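Polyprenyl synthetase (PDB 4KKM) probably acts as a prenyltransferase of the farnesyl/geranylgeranyl diphosphate synthase family, using divalent metal ions to build isoprenoid chains. Local coordinates at residues F211-A219 with R229-R237. Sequence-based numbering, arbitrary orientation. Where two conformers were deposited one is given.
Sequences FGFCLEAGA and RDRLKAYAR
Leu215 CD1 touches the Tyr235 ring, 3.6 Å from Tyr235 CD1. The two side chains cross at about a right angle. At the polar border, the Glu216 carboxylate lies beside the Arg229 guanidinium, their planes 27° apart. Lys233 CD sits at the edge of that guanidinium, in its plane. In the conformer given, Glu216 OE2 lies 3.7 Å from Arg229 NH1, well off the guanidinium plane, a long and purely electrostatic pairing. Glu216 OE1 accepts a 3.1 Å salt-bridge hydrogen bond from Lys233 NZ, which approaches from above the carboxylate plane. Glu216 reaches both cations because CG is anti to the backbone N (chi1 -176°) and the chain beyond is extended. Lys233 bends at chi3 to bring its amine over. A glutamine at Glu216 would probably leave Lys233 and Arg229 without their shared counter-charge and weaken this edge of the interface. Asp230, weakly paired with Arg229 at long range and bridged to Lys226, extends the network. Inside, Leu215 CG rests 3.3 Å from Leu232 O. Ala236 CB packs against Gly212 CA at 3.7 Å. Ala219 CB touches Leu232 CD1 at 3.8 Å. Leu215 also reaches Thr79 of helix 71-80, and Tyr235 OH hydrogen-bonds to Leu308 O. The axes of segments 211-219 and 229-237 come within 8.1 Å and run antiparallel (156°). This is an antiparallel helical hairpin, helix 208-221 joined by a short connection to helix 226-253, within the all-helical isoprenoid synthase fold and away from the calcium site.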
# COMPACT_ATOMS: atom_id res chain seq x y z
N PHE B 211 -7.39 -9.91 10.78
CA PHE B 211 -7.88 -10.17 12.14
C PHE B 211 -6.68 -10.31 13.08
O PHE B 211 -6.68 -9.76 14.19
CB PHE B 211 -8.74 -11.44 12.20
CG PHE B 211 -10.07 -11.29 11.52
CD1 PHE B 211 -10.78 -10.10 11.59
CD2 PHE B 211 -10.62 -12.35 10.79
CE1 PHE B 211 -12.01 -9.96 10.96
CE2 PHE B 211 -11.85 -12.21 10.16
CZ PHE B 211 -12.55 -11.02 10.25
N GLY B 212 -5.68 -11.06 12.64
CA GLY B 212 -4.46 -11.23 13.41
C GLY B 212 -3.84 -9.89 13.74
O GLY B 212 -3.39 -9.65 14.87
N PHE B 213 -3.82 -8.99 12.77
CA PHE B 213 -3.27 -7.66 13.01
C PHE B 213 -4.04 -6.91 14.09
O PHE B 213 -3.44 -6.26 14.95
CB PHE B 213 -3.26 -6.79 11.75
CG PHE B 213 -2.87 -5.37 12.02
CD1 PHE B 213 -1.54 -5.02 12.13
CD2 PHE B 213 -3.84 -4.40 12.24
CE1 PHE B 213 -1.17 -3.71 12.41
CE2 PHE B 213 -3.47 -3.10 12.54
CZ PHE B 213 -2.14 -2.75 12.62
N CYS B 214 -5.36 -6.99 14.04
CA CYS B 214 -6.20 -6.29 15.02
C CYS B 214 -5.85 -6.68 16.45
O CYS B 214 -5.75 -5.82 17.33
CB CYS B 214 -7.68 -6.56 14.75
SG CYS B 214 -8.29 -5.85 13.21
N LEU B 215 -5.67 -7.98 16.68
CA LEU B 215 -5.37 -8.51 18.01
C LEU B 215 -3.92 -8.21 18.39
O LEU B 215 -3.63 -7.81 19.52
CB LEU B 215 -5.64 -10.02 18.08
CG LEU B 215 -7.06 -10.45 18.48
CD1 LEU B 215 -7.35 -10.11 19.94
CD2 LEU B 215 -8.12 -9.81 17.56
N GLU B 216 -3.02 -8.40 17.43
CA GLU B 216 -1.61 -8.16 17.70
C GLU B 216 -1.35 -6.68 17.96
O GLU B 216 -0.51 -6.32 18.79
CB GLU B 216 -0.73 -8.68 16.55
CG GLU B 216 0.77 -8.55 16.83
CD GLU B 216 1.64 -9.20 15.77
OE1 GLU B 216 1.11 -9.62 14.72
OE2 GLU B 216 2.87 -9.30 15.99
N ALA B 217 -2.11 -5.82 17.28
CA ALA B 217 -1.97 -4.38 17.47
C ALA B 217 -2.27 -3.98 18.91
O ALA B 217 -1.61 -3.10 19.48
CB ALA B 217 -2.88 -3.63 16.50
N GLY B 218 -3.27 -4.62 19.51
CA GLY B 218 -3.61 -4.37 20.90
C GLY B 218 -2.46 -4.72 21.83
O GLY B 218 -2.13 -3.97 22.75
N ALA B 219 -1.84 -5.87 21.57
CA ALA B 219 -0.69 -6.32 22.35
C ALA B 219 0.49 -5.36 22.18
O ALA B 219 1.18 -5.04 23.14
CB ALA B 219 -0.29 -7.73 21.94
N ARG B 229 0.86 -11.82 23.57
CA ARG B 229 0.70 -11.60 22.14
C ARG B 229 0.20 -12.87 21.45
O ARG B 229 -0.71 -12.81 20.62
CB ARG B 229 1.99 -11.12 21.49
CG ARG B 229 1.92 -11.15 19.97
CD ARG B 229 2.85 -10.16 19.30
NE ARG B 229 4.25 -10.60 19.27
CZ ARG B 229 4.71 -11.63 18.58
NH1 ARG B 229 3.88 -12.37 17.85
NH2 ARG B 229 6.00 -11.93 18.62
N ASP B 230 0.78 -14.01 21.82
CA ASP B 230 0.40 -15.28 21.24
C ASP B 230 -1.05 -15.68 21.56
O ASP B 230 -1.76 -16.18 20.69
CB ASP B 230 1.36 -16.39 21.67
CG ASP B 230 2.70 -16.30 20.97
OD1 ASP B 230 2.79 -15.58 19.95
OD2 ASP B 230 3.66 -16.96 21.42
N ARG B 231 -1.47 -15.46 22.80
CA ARG B 231 -2.86 -15.72 23.18
C ARG B 231 -3.83 -14.89 22.33
O ARG B 231 -4.84 -15.41 21.84
CB ARG B 231 -3.09 -15.40 24.65
CG ARG B 231 -2.53 -16.44 25.61
CD ARG B 231 -2.78 -16.01 27.05
NE ARG B 231 -2.45 -17.07 27.99
CZ ARG B 231 -3.29 -18.03 28.36
NH1 ARG B 231 -4.52 -18.08 27.86
NH2 ARG B 231 -2.90 -18.95 29.23
N LEU B 232 -3.51 -13.62 22.15
CA LEU B 232 -4.35 -12.73 21.35
C LEU B 232 -4.36 -13.14 19.87
O LEU B 232 -5.41 -13.15 19.24
CB LEU B 232 -3.90 -11.27 21.51
CG LEU B 232 -4.06 -10.76 22.95
CD1 LEU B 232 -3.59 -9.31 23.09
CD2 LEU B 232 -5.51 -10.90 23.39
N LYS B 233 -3.20 -13.48 19.32
CA LYS B 233 -3.17 -13.93 17.93
C LYS B 233 -3.91 -15.26 17.76
O LYS B 233 -4.52 -15.51 16.72
CB LYS B 233 -1.73 -14.02 17.40
CG LYS B 233 -1.06 -12.65 17.26
CD LYS B 233 0.23 -12.74 16.45
CE LYS B 233 -0.05 -12.72 14.95
NZ LYS B 233 1.20 -12.67 14.15
N ALA B 234 -3.87 -16.10 18.79
CA ALA B 234 -4.61 -17.36 18.77
C ALA B 234 -6.12 -17.12 18.77
O ALA B 234 -6.87 -17.84 18.12
CB ALA B 234 -4.20 -18.23 19.97
N TYR B 235 -6.56 -16.11 19.51
CA TYR B 235 -7.97 -15.72 19.50
C TYR B 235 -8.38 -15.30 18.09
O TYR B 235 -9.43 -15.71 17.59
CB TYR B 235 -8.23 -14.57 20.48
CG TYR B 235 -9.55 -13.84 20.31
CD1 TYR B 235 -9.69 -12.83 19.36
CD2 TYR B 235 -10.65 -14.13 21.12
CE1 TYR B 235 -10.88 -12.14 19.20
CE2 TYR B 235 -11.86 -13.45 20.96
CZ TYR B 235 -11.96 -12.45 19.99
OH TYR B 235 -13.14 -11.75 19.82
N ALA B 236 -7.54 -14.48 17.45
CA ALA B 236 -7.83 -14.01 16.10
C ALA B 236 -7.90 -15.17 15.13
O ALA B 236 -8.74 -15.20 14.23
CB ALA B 236 -6.77 -13.02 15.64
N ARG B 237 -6.98 -16.11 15.30
CA ARG B 237 -6.91 -17.27 14.42
C ARG B 237 -8.22 -18.06 14.51
O ARG B 237 -8.81 -18.45 13.50
CB ARG B 237 -5.73 -18.15 14.82
CG ARG B 237 -5.68 -19.50 14.12
CD ARG B 237 -4.77 -20.46 14.87
NE ARG B 237 -5.39 -20.90 16.12
CZ ARG B 237 -4.71 -21.31 17.19
NH1 ARG B 237 -3.39 -21.34 17.17
NH2 ARG B 237 -5.37 -21.69 18.28